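Local coordinates for protein immunoreactive 84kD antigen PG93 (Porphyromonas gingivalis, PDB 5M11) that serves as an essential surface component of the bacterial type IX secretion system and binds zinc and calcium ions, at residues S492-V497 against Y516-V521; N484-S489 against H530-A535; G213-A218 against L227-S232; S195-G200 against C207-D212; T15-H20 against G312-Y317. One frame throughout, in Å; residues are numbered along the deposited sequence.

Interaction 1 (S492-V497 against Y516-V521)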
# COMPACT_ATOMS: atom_id res chain seq x y z
N SER A 492 -23.28 -21.39 -0.40
CA SER A 492 -23.52 -21.77 0.99
C SER A 492 -23.26 -20.59 1.92
O SER A 492 -22.27 -19.87 1.77
CB SER A 492 -22.65 -22.96 1.38
OG SER A 492 -22.83 -24.04 0.48
N THR A 493 -24.19 -20.38 2.88
CA THR A 493 -24.13 -19.30 3.87
C THR A 493 -23.64 -19.83 5.24
O THR A 493 -23.50 -19.04 6.18
CB THR A 493 -25.51 -18.61 3.99
OG1 THR A 493 -26.53 -19.60 4.22
CG2 THR A 493 -25.86 -17.77 2.77
N ARG A 494 -23.34 -21.15 5.32
CA ARG A 494 -22.88 -21.87 6.52
C ARG A 494 -21.42 -21.48 6.97
O ARG A 494 -20.63 -22.35 7.33
CB ARG A 494 -22.98 -23.39 6.30
CG ARG A 494 -24.40 -23.91 6.10
CD ARG A 494 -24.53 -25.39 6.44
NE ARG A 494 -24.28 -25.64 7.87
CZ ARG A 494 -25.21 -25.60 8.82
NH1 ARG A 494 -26.47 -25.32 8.51
NH2 ARG A 494 -24.88 -25.85 10.08
N LYS A 495 -21.10 -20.18 6.96
CA LYS A 495 -19.79 -19.67 7.38
C LYS A 495 -19.92 -19.20 8.82
O LYS A 495 -20.68 -18.25 9.10
CB LYS A 495 -19.30 -18.54 6.45
CG LYS A 495 -19.16 -18.92 4.97
CD LYS A 495 -19.12 -17.70 4.05
CE LYS A 495 -19.31 -18.07 2.60
NZ LYS A 495 -19.44 -16.87 1.72
N GLY A 496 -19.27 -19.91 9.73
CA GLY A 496 -19.30 -19.57 11.15
C GLY A 496 -17.90 -19.47 11.73
O GLY A 496 -17.03 -18.81 11.16
N VAL A 497 -17.70 -20.13 12.87
CA VAL A 497 -16.45 -20.27 13.61
C VAL A 497 -16.43 -21.69 14.19
O VAL A 497 -17.46 -22.18 14.66
CB VAL A 497 -16.28 -19.21 14.74
CG1 VAL A 497 -15.06 -19.49 15.62
CG2 VAL A 497 -16.24 -17.79 14.19
N TYR A 516 -18.97 -26.26 16.81
CA TYR A 516 -19.14 -25.51 15.57
C TYR A 516 -20.33 -24.51 15.75
O TYR A 516 -21.49 -24.92 15.98
CB TYR A 516 -19.31 -26.46 14.36
CG TYR A 516 -19.63 -25.75 13.06
CD1 TYR A 516 -18.86 -24.66 12.63
CD2 TYR A 516 -20.67 -26.17 12.25
CE1 TYR A 516 -19.16 -23.99 11.45
CE2 TYR A 516 -20.96 -25.52 11.05
CZ TYR A 516 -20.21 -24.43 10.66
OH TYR A 516 -20.50 -23.79 9.49
N VAL A 517 -20.01 -23.19 15.72
CA VAL A 517 -20.97 -22.11 15.88
C VAL A 517 -21.10 -21.36 14.52
O VAL A 517 -20.37 -20.41 14.23
CB VAL A 517 -20.68 -21.19 17.12
CG1 VAL A 517 -19.25 -20.72 17.18
CG2 VAL A 517 -21.65 -20.02 17.23
N GLU A 518 -22.04 -21.88 13.68
CA GLU A 518 -22.43 -21.39 12.36
C GLU A 518 -22.90 -19.94 12.45
O GLU A 518 -22.61 -19.14 11.56
CB GLU A 518 -23.53 -22.29 11.78
CG GLU A 518 -23.85 -22.04 10.32
CD GLU A 518 -25.29 -22.31 9.89
OE1 GLU A 518 -25.68 -21.81 8.81
OE2 GLU A 518 -26.02 -23.01 10.63
N GLN A 519 -23.61 -19.59 13.55
CA GLN A 519 -24.10 -18.24 13.85
C GLN A 519 -24.15 -18.01 15.36
O GLN A 519 -24.65 -18.86 16.12
CB GLN A 519 -25.47 -17.97 13.20
CG GLN A 519 -25.96 -16.51 13.28
CD GLN A 519 -25.26 -15.53 12.35
OE1 GLN A 519 -25.24 -14.32 12.61
NE2 GLN A 519 -24.71 -16.00 11.23
N PHE A 520 -23.62 -16.85 15.78
CA PHE A 520 -23.58 -16.39 17.17
C PHE A 520 -24.90 -15.71 17.56
O PHE A 520 -25.67 -15.31 16.69
CB PHE A 520 -22.40 -15.41 17.40
CG PHE A 520 -21.05 -16.05 17.58
CD1 PHE A 520 -20.58 -16.37 18.85
CD2 PHE A 520 -20.23 -16.33 16.49
CE1 PHE A 520 -19.32 -16.96 19.02
CE2 PHE A 520 -18.98 -16.91 16.66
CZ PHE A 520 -18.53 -17.22 17.92
N VAL A 521 -25.14 -15.58 18.88
CA VAL A 521 -26.35 -14.98 19.43
C VAL A 521 -26.02 -13.86 20.42
O VAL A 521 -24.91 -13.81 20.95
CB VAL A 521 -27.27 -16.04 20.11
CG1 VAL A 521 -27.88 -16.98 19.08
CG2 VAL A 521 -26.54 -16.81 21.22
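The guanidinium of R494 has the carboxylate of E518 over one face, with CD 3.3 Å above its plane and the two planes 36° apart, and Y516 CE2 at its edge. E518 OE2 comes within 3.1 Å of R494 NH2, a salt bridge held by charge alone, since no N-H points at the oxygen. The Y516 ring has E518 N over the centre of one face and the carbonyl O of R494 at its edge, near the plane. The F520 ring carries V517 CG2 of its own segment over its centre and meets V497 CG2 at its edge, 3.8 Å from F520 CE2. V497 and V517 are an antiparallel hydrogen-bonded pair, with V497 N to V517 O at 3.0 Å and V517 N to V497 O at 2.9 Å. They join the third and outermost strands, 497-501 and 513-517, of a four-stranded beta-propeller blade. Both valines point to the same face, where V497 CB meets V517 CG1 at 4.1 Å and V497 also touches W482 and I533. Glycine suits position 496, because V517 O and E518 CA occupy the place a beta carbon would take. The Y516 side chain packs on D463, a ligand of the nearby zinc ion.

Interaction 2 (N484-S489 against H530-A535)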
# COMPACT_ATOMS: atom_id res chain seq x y z
N ASN A 484 -12.05 -19.26 11.95
CA ASN A 484 -13.17 -18.65 11.22
C ASN A 484 -13.38 -19.36 9.86
O ASN A 484 -12.43 -19.92 9.32
CB ASN A 484 -13.02 -17.12 11.02
CG ASN A 484 -11.74 -16.61 10.39
OD1 ASN A 484 -10.64 -16.68 10.95
ND2 ASN A 484 -11.88 -15.89 9.30
N ILE A 485 -14.63 -19.37 9.34
CA ILE A 485 -14.94 -20.01 8.04
C ILE A 485 -15.08 -18.93 6.98
O ILE A 485 -16.00 -18.11 7.04
CB ILE A 485 -16.21 -20.95 8.05
CG1 ILE A 485 -16.40 -21.72 9.41
CG2 ILE A 485 -16.24 -21.90 6.84
CD1 ILE A 485 -15.45 -22.78 9.78
N LEU A 486 -14.17 -18.93 6.00
CA LEU A 486 -14.23 -17.96 4.92
C LEU A 486 -15.17 -18.43 3.80
O LEU A 486 -15.80 -17.58 3.16
CB LEU A 486 -12.85 -17.66 4.35
CG LEU A 486 -11.96 -16.68 5.12
CD1 LEU A 486 -10.69 -16.42 4.35
CD2 LEU A 486 -12.66 -15.35 5.38
N HIS A 487 -15.26 -19.76 3.55
CA HIS A 487 -16.11 -20.35 2.51
C HIS A 487 -16.39 -21.87 2.69
O HIS A 487 -15.46 -22.63 2.98
CB HIS A 487 -15.47 -20.11 1.11
CG HIS A 487 -16.11 -18.99 0.34
ND1 HIS A 487 -15.58 -17.70 0.37
CD2 HIS A 487 -17.24 -18.99 -0.41
CE1 HIS A 487 -16.39 -16.96 -0.38
NE2 HIS A 487 -17.41 -17.70 -0.86
N ARG A 488 -17.66 -22.31 2.51
CA ARG A 488 -18.04 -23.73 2.52
C ARG A 488 -17.93 -24.29 1.12
O ARG A 488 -17.20 -25.24 0.85
CB ARG A 488 -19.49 -23.97 3.03
CG ARG A 488 -19.80 -23.75 4.50
CD ARG A 488 -19.27 -24.83 5.43
NE ARG A 488 -20.02 -26.08 5.38
CZ ARG A 488 -19.67 -27.18 6.04
NH1 ARG A 488 -18.58 -27.19 6.78
NH2 ARG A 488 -20.40 -28.28 5.95
N SER A 489 -18.74 -23.68 0.22
CA SER A 489 -18.95 -23.97 -1.20
C SER A 489 -19.69 -22.80 -1.87
O SER A 489 -20.16 -21.90 -1.17
CB SER A 489 -19.75 -25.27 -1.34
OG SER A 489 -19.94 -25.60 -2.71
N HIS A 530 -24.22 -11.75 11.23
CA HIS A 530 -22.97 -11.81 10.48
C HIS A 530 -23.04 -12.87 9.39
O HIS A 530 -23.59 -13.96 9.60
CB HIS A 530 -21.77 -12.06 11.41
CG HIS A 530 -21.78 -13.39 12.11
ND1 HIS A 530 -21.40 -14.55 11.47
CD2 HIS A 530 -22.05 -13.68 13.41
CE1 HIS A 530 -21.49 -15.51 12.38
NE2 HIS A 530 -21.88 -15.03 13.56
N LYS A 531 -22.50 -12.53 8.21
CA LYS A 531 -22.46 -13.41 7.05
C LYS A 531 -21.09 -14.11 7.03
O LYS A 531 -21.04 -15.34 6.93
CB LYS A 531 -22.76 -12.63 5.76
CG LYS A 531 -24.20 -12.09 5.69
CD LYS A 531 -24.50 -11.30 4.41
CE LYS A 531 -25.15 -12.11 3.30
NZ LYS A 531 -25.35 -11.31 2.06
N THR A 532 -19.99 -13.35 7.21
CA THR A 532 -18.64 -13.90 7.27
C THR A 532 -17.88 -13.23 8.41
O THR A 532 -18.08 -12.05 8.65
CB THR A 532 -17.90 -13.72 5.92
OG1 THR A 532 -18.72 -14.23 4.86
CG2 THR A 532 -16.54 -14.43 5.89
N ILE A 533 -17.00 -14.01 9.10
CA ILE A 533 -16.08 -13.56 10.17
C ILE A 533 -14.71 -13.42 9.54
O ILE A 533 -14.16 -14.41 9.04
CB ILE A 533 -16.07 -14.54 11.38
CG1 ILE A 533 -17.48 -14.80 11.95
CG2 ILE A 533 -15.09 -14.05 12.47
CD1 ILE A 533 -18.22 -13.58 12.51
N TYR A 534 -14.16 -12.20 9.52
CA TYR A 534 -12.88 -11.95 8.84
C TYR A 534 -11.72 -11.86 9.80
O TYR A 534 -10.61 -12.25 9.42
CB TYR A 534 -12.93 -10.67 8.00
CG TYR A 534 -14.04 -10.63 6.97
CD1 TYR A 534 -14.02 -11.47 5.86
CD2 TYR A 534 -15.08 -9.72 7.08
CE1 TYR A 534 -15.03 -11.42 4.89
CE2 TYR A 534 -16.10 -9.67 6.13
CZ TYR A 534 -16.07 -10.52 5.04
OH TYR A 534 -17.08 -10.49 4.10
N ALA A 535 -11.95 -11.34 11.01
CA ALA A 535 -10.92 -11.13 12.02
C ALA A 535 -11.35 -11.62 13.38
O ALA A 535 -12.54 -11.61 13.67
CB ALA A 535 -10.59 -9.66 12.09
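This contact is part of the seam between two successive blades of a beta-propeller, where the end of strand 481-485 meets the start of strand 533-538, the innermost strand of the next blade. N484 makes the polar link: its ND2 donates to I533 O at 2.7 Å, a weak bond because it is bent to 128° at the hydrogen. A chi1 of 53°, with CG between the backbone N and the carbonyl carbon, places the carboxamide for this bond. N484 CB, carried toward the other segment by the backbone, lies 4.0 Å from I533 CG2. Beyond it, L486 reaches over with its CD2 branch, which lies 4.0 Å from T532 CG2 and 4.1 Å from Y534 CD1. The L486 and T532 side chains meet at about a right angle, methyl against methyl. T532 CG2 also comes up to I485 O at 3.9 Å. Both chains are irregular here: L486 and H487 form a classic beta bulge opposite S469, and Y534 and A535 form another opposite G547. Asparagine suits the seam because it can both accept and donate. N484 OD1 takes the backbone N-H of N472 within its own blade while ND2 serves the carbonyl of the next, so one buried amide has polar partners in both blades, amid side chains that otherwise meet through methyl groups and a ring.

Interaction 3 (G213-A218 against L227-S232)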
# COMPACT_ATOMS: atom_id res chain seq x y z
N GLY A 213 5.40 -2.63 -35.83
CA GLY A 213 6.83 -2.41 -35.71
C GLY A 213 7.46 -1.42 -36.68
O GLY A 213 8.49 -0.84 -36.35
N ARG A 214 6.86 -1.21 -37.86
CA ARG A 214 7.41 -0.27 -38.86
C ARG A 214 7.54 1.14 -38.29
O ARG A 214 6.80 1.48 -37.36
CB ARG A 214 6.52 -0.24 -40.11
CG ARG A 214 6.74 -1.41 -41.05
CD ARG A 214 5.91 -1.28 -42.31
NE ARG A 214 4.50 -1.48 -42.00
CZ ARG A 214 3.50 -1.06 -42.76
NH1 ARG A 214 3.74 -0.42 -43.89
NH2 ARG A 214 2.24 -1.29 -42.39
N VAL A 215 8.47 1.94 -38.80
CA VAL A 215 8.63 3.33 -38.36
C VAL A 215 8.70 4.21 -39.58
O VAL A 215 9.51 3.97 -40.48
CB VAL A 215 9.84 3.55 -37.42
CG1 VAL A 215 10.18 5.03 -37.28
CG2 VAL A 215 9.59 2.92 -36.07
N TYR A 216 7.84 5.21 -39.62
CA TYR A 216 7.80 6.10 -40.75
C TYR A 216 8.39 7.43 -40.39
O TYR A 216 8.24 7.90 -39.26
CB TYR A 216 6.36 6.24 -41.26
CG TYR A 216 5.99 5.10 -42.20
CD1 TYR A 216 6.21 5.20 -43.57
CD2 TYR A 216 5.47 3.91 -41.71
CE1 TYR A 216 5.92 4.15 -44.43
CE2 TYR A 216 5.16 2.85 -42.56
CZ TYR A 216 5.39 2.98 -43.92
OH TYR A 216 5.11 1.95 -44.77
N VAL A 217 9.10 8.03 -41.32
CA VAL A 217 9.73 9.32 -41.09
C VAL A 217 9.19 10.32 -42.14
O VAL A 217 8.94 9.94 -43.29
CB VAL A 217 11.28 9.22 -41.06
CG1 VAL A 217 11.87 9.01 -42.46
CG2 VAL A 217 11.90 10.44 -40.40
N ALA A 218 8.99 11.56 -41.72
CA ALA A 218 8.51 12.57 -42.65
C ALA A 218 9.11 13.95 -42.34
O ALA A 218 9.14 14.34 -41.19
CB ALA A 218 6.98 12.62 -42.60
N LEU A 227 9.52 4.98 -45.15
CA LEU A 227 9.89 4.03 -44.10
C LEU A 227 11.33 4.26 -43.65
O LEU A 227 12.21 4.25 -44.49
CB LEU A 227 9.71 2.59 -44.61
CG LEU A 227 9.94 1.47 -43.60
CD1 LEU A 227 8.76 1.30 -42.70
CD2 LEU A 227 10.21 0.16 -44.31
N LEU A 228 11.55 4.48 -42.33
CA LEU A 228 12.90 4.71 -41.76
C LEU A 228 13.52 3.37 -41.37
O LEU A 228 14.56 2.99 -41.94
CB LEU A 228 12.87 5.71 -40.59
CG LEU A 228 14.18 6.03 -39.89
CD1 LEU A 228 15.14 6.76 -40.77
CD2 LEU A 228 13.93 6.86 -38.67
N LEU A 229 12.88 2.65 -40.44
CA LEU A 229 13.33 1.31 -40.08
C LEU A 229 12.12 0.43 -39.83
O LEU A 229 10.99 0.91 -39.71
CB LEU A 229 14.35 1.26 -38.92
CG LEU A 229 14.07 1.80 -37.50
CD1 LEU A 229 14.14 3.29 -37.43
CD2 LEU A 229 12.82 1.22 -36.84
N SER A 230 12.36 -0.87 -39.76
CA SER A 230 11.34 -1.86 -39.50
C SER A 230 11.65 -2.56 -38.20
O SER A 230 12.35 -3.58 -38.18
CB SER A 230 11.25 -2.86 -40.65
OG SER A 230 11.26 -2.27 -41.94
N SER A 231 11.16 -2.01 -37.10
CA SER A 231 11.34 -2.60 -35.78
C SER A 231 10.38 -3.81 -35.60
O SER A 231 9.59 -4.12 -36.50
CB SER A 231 11.08 -1.54 -34.72
OG SER A 231 11.31 -2.05 -33.42
N SER A 232 10.46 -4.50 -34.44
CA SER A 232 9.59 -5.62 -34.14
C SER A 232 8.21 -5.09 -33.73
O SER A 232 8.13 -3.94 -33.28
CB SER A 232 10.19 -6.49 -33.03
OG SER A 232 10.23 -5.82 -31.79
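L227 leans across Y216 and R214, and its chain can be followed outward. CB lies 4.1 Å from Y216 CE1; CG, swung anti to the backbone N by a chi1 of -175°, comes near V215 O. CD1 then settles over the face of the Y216 ring, 4.1 Å from its centroid and 21° off the normal, a CH-pi contact displaced toward the rim. The same methyl touches V215 O at 3.6 Å and R214 CB at 3.8 Å, and also lies against CG and CD of the arginine; the two side chains cross at about a right angle. Leucine's branch at CG thus puts one methyl, CD1, between the Y216 face and the R214 stem. The strands concerned, 214-219 and 226-230, form the outer hairpin of a four-stranded beta-propeller blade. V215 is bonded to two successive residues: L228 N gives to V215 O at 2.8 Å, and V215 N gives to L229 O at 2.9 Å. On the side away from the Y216 ring, V215 and L229 lie side by side, CG2 to CD2 at 3.7 Å, and V217 CB packs on L228 CB; these leucines continue to I255 of the next blade, and L229 also meets Y253 there. Beyond the strand ends, S231 N makes a weak bond to G213 O. The positive phi of G213 (98°) and the nearness of S231 O to its CA suit a residue without a side chain. The guanidinium of R214 turns back to D212 in a salt bridge, and S231 OG bonds S235.

Interaction 4 (S195-G200 against C207-D212)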
# COMPACT_ATOMS: atom_id res chain seq x y z
N SER A 195 -3.06 2.49 -37.40
CA SER A 195 -2.09 1.58 -36.80
C SER A 195 -1.01 2.33 -36.01
O SER A 195 -0.19 1.67 -35.36
CB SER A 195 -1.42 0.74 -37.88
OG SER A 195 -2.39 -0.00 -38.61
N VAL A 196 -1.00 3.69 -36.05
CA VAL A 196 0.03 4.50 -35.38
C VAL A 196 -0.23 4.45 -33.88
O VAL A 196 -1.31 4.84 -33.44
CB VAL A 196 0.14 5.96 -35.91
CG1 VAL A 196 1.21 6.74 -35.14
CG2 VAL A 196 0.40 6.01 -37.41
N THR A 197 0.77 3.96 -33.11
CA THR A 197 0.73 3.83 -31.66
C THR A 197 1.46 4.98 -30.97
O THR A 197 1.25 5.25 -29.78
CB THR A 197 1.35 2.52 -31.20
OG1 THR A 197 2.73 2.54 -31.51
CG2 THR A 197 0.69 1.31 -31.79
N GLY A 198 2.33 5.64 -31.73
CA GLY A 198 3.08 6.78 -31.21
C GLY A 198 3.68 7.66 -32.26
O GLY A 198 3.93 7.22 -33.37
N LEU A 199 3.96 8.91 -31.91
CA LEU A 199 4.62 9.86 -32.79
C LEU A 199 5.49 10.84 -31.98
O LEU A 199 5.19 11.11 -30.81
CB LEU A 199 3.66 10.61 -33.76
CG LEU A 199 2.42 11.28 -33.23
CD1 LEU A 199 2.72 12.61 -32.70
CD2 LEU A 199 1.41 11.46 -34.33
N GLY A 200 6.55 11.34 -32.60
CA GLY A 200 7.45 12.29 -31.99
C GLY A 200 8.26 12.98 -33.04
O GLY A 200 8.44 12.43 -34.12
N CYS A 207 8.42 11.35 -36.63
CA CYS A 207 8.41 9.89 -36.79
C CYS A 207 7.13 9.28 -36.26
O CYS A 207 6.64 9.67 -35.19
CB CYS A 207 9.63 9.22 -36.15
SG CYS A 207 11.21 9.71 -36.88
N PHE A 208 6.61 8.29 -37.03
CA PHE A 208 5.38 7.56 -36.75
C PHE A 208 5.64 6.09 -36.59
O PHE A 208 6.02 5.41 -37.54
CB PHE A 208 4.34 7.76 -37.86
CG PHE A 208 4.04 9.17 -38.26
CD1 PHE A 208 2.99 9.87 -37.67
CD2 PHE A 208 4.72 9.78 -39.31
CE1 PHE A 208 2.65 11.15 -38.09
CE2 PHE A 208 4.37 11.06 -39.74
CZ PHE A 208 3.34 11.74 -39.13
N LEU A 209 5.39 5.60 -35.38
CA LEU A 209 5.53 4.20 -35.02
C LEU A 209 4.20 3.51 -35.17
O LEU A 209 3.20 3.98 -34.61
CB LEU A 209 6.06 4.02 -33.59
CG LEU A 209 6.05 2.61 -33.02
CD1 LEU A 209 6.97 1.67 -33.81
CD2 LEU A 209 6.43 2.66 -31.57
N LEU A 210 4.22 2.38 -35.89
CA LEU A 210 3.07 1.55 -36.16
C LEU A 210 3.08 0.36 -35.24
O LEU A 210 4.16 -0.10 -34.83
CB LEU A 210 3.12 1.09 -37.62
CG LEU A 210 2.53 1.99 -38.72
CD1 LEU A 210 2.95 3.42 -38.59
CD2 LEU A 210 2.96 1.51 -40.06
N ALA A 211 1.89 -0.17 -34.93
CA ALA A 211 1.67 -1.35 -34.09
C ALA A 211 2.48 -2.54 -34.59
O ALA A 211 3.01 -3.26 -33.76
CB ALA A 211 0.20 -1.70 -34.06
N ASP A 212 2.62 -2.71 -35.94
CA ASP A 212 3.36 -3.84 -36.54
C ASP A 212 4.90 -3.67 -36.50
O ASP A 212 5.61 -4.48 -37.09
CB ASP A 212 2.91 -4.09 -37.99
CG ASP A 212 3.16 -2.95 -38.94
OD1 ASP A 212 4.33 -2.54 -39.07
OD2 ASP A 212 2.19 -2.45 -39.55
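L199 CG lies between its backbone N and carbonyl carbon (chi1 50°) and F208 CG anti to its carbonyl carbon (chi1 -51°), which lays the two side chains alongside each other, pointing the same way, L199 CD2 4.0 Å from F208 CE1. V196 joins them, its CG1 at the edge of the F208 ring and its CG2 3.8 Å from L210 CD1. This apolar face rests on L164 and L169 of the preceding blade. T197 turns the other way, its CG2 packing on A211 CB. Three donors meet at L209 O: T197 N is the main one at 2.9 Å, with weak bonds from G198 N at 3.4 Å and from T197 OG1. Regular pairing resumes from there: L209 N binds G198 O at 3.0 Å, and G200 and C207 exchange bonds, the C207 N to G200 O one being 2.7 Å. G198 and G200 leave the L209 and C207 face of their strand without side chains, and G198 forms part of the bulge. L199 N reaches back to D152 of the preceding blade. With T197 and G198 both facing L209, this is a classic beta bulge in the inner antiparallel hairpin of a beta-propeller blade.

Interaction 5 (T15-H20 against G312-Y317). With ZN (zinc ion), chain H.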
# COMPACT_ATOMS: atom_id res chain seq x y z
N THR A 15 5.73 5.96 5.95
CA THR A 15 5.39 4.98 4.92
C THR A 15 6.60 4.09 4.59
O THR A 15 7.74 4.57 4.45
CB THR A 15 4.85 5.63 3.65
OG1 THR A 15 5.83 6.53 3.15
CG2 THR A 15 3.56 6.39 3.89
N LEU A 16 6.33 2.78 4.46
CA LEU A 16 7.33 1.75 4.16
C LEU A 16 7.01 1.14 2.76
O LEU A 16 6.49 0.02 2.61
CB LEU A 16 7.37 0.72 5.31
CG LEU A 16 7.92 1.23 6.67
CD1 LEU A 16 7.47 0.38 7.79
CD2 LEU A 16 9.47 1.22 6.69
N LEU A 17 7.30 1.95 1.74
CA LEU A 17 6.99 1.67 0.35
C LEU A 17 8.14 0.99 -0.39
O LEU A 17 9.30 1.14 -0.00
CB LEU A 17 6.56 2.98 -0.38
CG LEU A 17 5.21 3.57 0.10
CD1 LEU A 17 4.86 4.84 -0.62
CD2 LEU A 17 4.05 2.57 -0.06
N ALA A 18 7.78 0.22 -1.43
CA ALA A 18 8.66 -0.56 -2.28
C ALA A 18 9.13 0.19 -3.57
O ALA A 18 8.36 0.94 -4.20
CB ALA A 18 7.96 -1.85 -2.68
N ILE A 19 10.39 -0.05 -3.98
CA ILE A 19 10.94 0.55 -5.19
C ILE A 19 10.78 -0.53 -6.29
O ILE A 19 9.78 -0.48 -7.02
CB ILE A 19 12.37 1.11 -4.94
CG1 ILE A 19 12.27 2.50 -4.27
CG2 ILE A 19 13.22 1.19 -6.20
CD1 ILE A 19 12.34 2.49 -2.73
N HIS A 20 11.66 -1.54 -6.35
CA HIS A 20 11.57 -2.67 -7.28
C HIS A 20 11.48 -2.20 -8.82
O HIS A 20 12.45 -1.60 -9.32
CB HIS A 20 10.39 -3.60 -6.81
CG HIS A 20 10.07 -4.82 -7.62
ND1 HIS A 20 10.97 -5.37 -8.52
CD2 HIS A 20 8.93 -5.55 -7.65
CE1 HIS A 20 10.35 -6.40 -9.07
NE2 HIS A 20 9.12 -6.55 -8.58
N GLY A 312 9.59 -6.14 -0.74
CA GLY A 312 9.65 -6.75 -2.07
C GLY A 312 8.58 -6.23 -3.01
O GLY A 312 8.83 -6.05 -4.20
N ASP A 313 7.37 -5.97 -2.45
CA ASP A 313 6.18 -5.40 -3.08
C ASP A 313 5.37 -4.66 -2.00
O ASP A 313 5.76 -4.67 -0.84
CB ASP A 313 5.34 -6.46 -3.82
CG ASP A 313 4.96 -7.71 -3.05
OD1 ASP A 313 4.92 -8.80 -3.66
OD2 ASP A 313 4.63 -7.59 -1.84
N ASN A 314 4.27 -3.99 -2.38
CA ASN A 314 3.46 -3.24 -1.43
C ASN A 314 2.19 -4.01 -1.06
O ASN A 314 1.15 -3.40 -0.78
CB ASN A 314 3.10 -1.86 -1.99
CG ASN A 314 4.27 -1.01 -2.42
OD1 ASN A 314 5.19 -0.75 -1.64
ND2 ASN A 314 4.21 -0.48 -3.63
N ASP A 315 2.29 -5.38 -1.00
CA ASP A 315 1.15 -6.26 -0.73
C ASP A 315 1.21 -6.87 0.68
O ASP A 315 2.09 -7.66 0.99
CB ASP A 315 1.04 -7.37 -1.80
CG ASP A 315 1.05 -6.93 -3.25
OD1 ASP A 315 1.39 -5.76 -3.53
OD2 ASP A 315 0.76 -7.77 -4.12
N PHE A 316 0.27 -6.49 1.55
CA PHE A 316 0.22 -6.94 2.93
C PHE A 316 -1.15 -7.57 3.20
O PHE A 316 -2.00 -7.00 3.89
CB PHE A 316 0.59 -5.80 3.91
CG PHE A 316 2.00 -5.31 3.66
CD1 PHE A 316 3.06 -5.77 4.44
CD2 PHE A 316 2.29 -4.46 2.58
CE1 PHE A 316 4.37 -5.39 4.15
CE2 PHE A 316 3.61 -4.11 2.27
CZ PHE A 316 4.64 -4.57 3.07
N TYR A 317 -1.36 -8.75 2.57
CA TYR A 317 -2.56 -9.56 2.69
C TYR A 317 -2.66 -10.02 4.14
O TYR A 317 -3.73 -9.90 4.76
CB TYR A 317 -2.49 -10.76 1.71
CG TYR A 317 -3.68 -11.69 1.83
CD1 TYR A 317 -4.86 -11.43 1.13
CD2 TYR A 317 -3.66 -12.77 2.72
CE1 TYR A 317 -5.98 -12.23 1.30
CE2 TYR A 317 -4.79 -13.56 2.91
CZ TYR A 317 -5.95 -13.30 2.19
OH TYR A 317 -7.07 -14.09 2.34
ZN ZN H . 0.78 -7.86 -6.22
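A18 and N314 make the central link: the backbone N-H of A18 donates to N314 OD1 at 2.8 Å, in the carbonyl plane and on a lone pair, with an angle of 150° at the hydrogen. The carboxamide reaches the chain because N314 CG lies anti to its carbonyl carbon (chi1 -56°). A18 CB lies 3.2 Å from N314 OD1, next to the bonded N-H, and L17 CD2 stands 3.8 Å from the same oxygen, its side chain at about a right angle to the asparagine. Alanine suits this place, its single methyl letting the carboxamide come close to the backbone. At the other end, H20 CD2 lies 3.5 Å from G312 O, while H20 NE2 bonds a di(hydroxyethyl)ether molecule, probably from the crystallisation liquor. One step further out, D313 OD2 accepts a weak bond from D315 N at 3.3 Å and is itself held in a salt bridge with K345. That lysine also bonds D315 O, so the loop is pinned beside its metal site, where D315 OD2 binds the zinc ion at 2.1 Å together with H340. Segment 312-317 enters a beta-propeller at strand 318-322, the first strand of its first complete blade, and 15-20 leaves the same propeller from strand 13-16, which completes the sheet of strands 636-642, 647-652 and 655-660, the ring closure often called molecular velcro.

Strand order makes two seven-bladed beta-propellers, the first inserted in the chain between strand 13-16 and the remaining strands of the second. Interactions 3 and 4, centres 8 Å apart, are the outer and inner hairpins of one blade of the first propeller, joined by Y216 N to F208 O. Interactions 1 and 2, also 8 Å apart between centres, lie in the second propeller, where interaction 1 is nested within the loop closed by interaction 2. The two pairs stand more than 50 Å apart, centre to centre. Interaction 5 sits near the middle of the molecule; its 292-residue span encloses interactions 3 and 4, and it closes before interactions 1 and 2 open, tying the connections between propellers together.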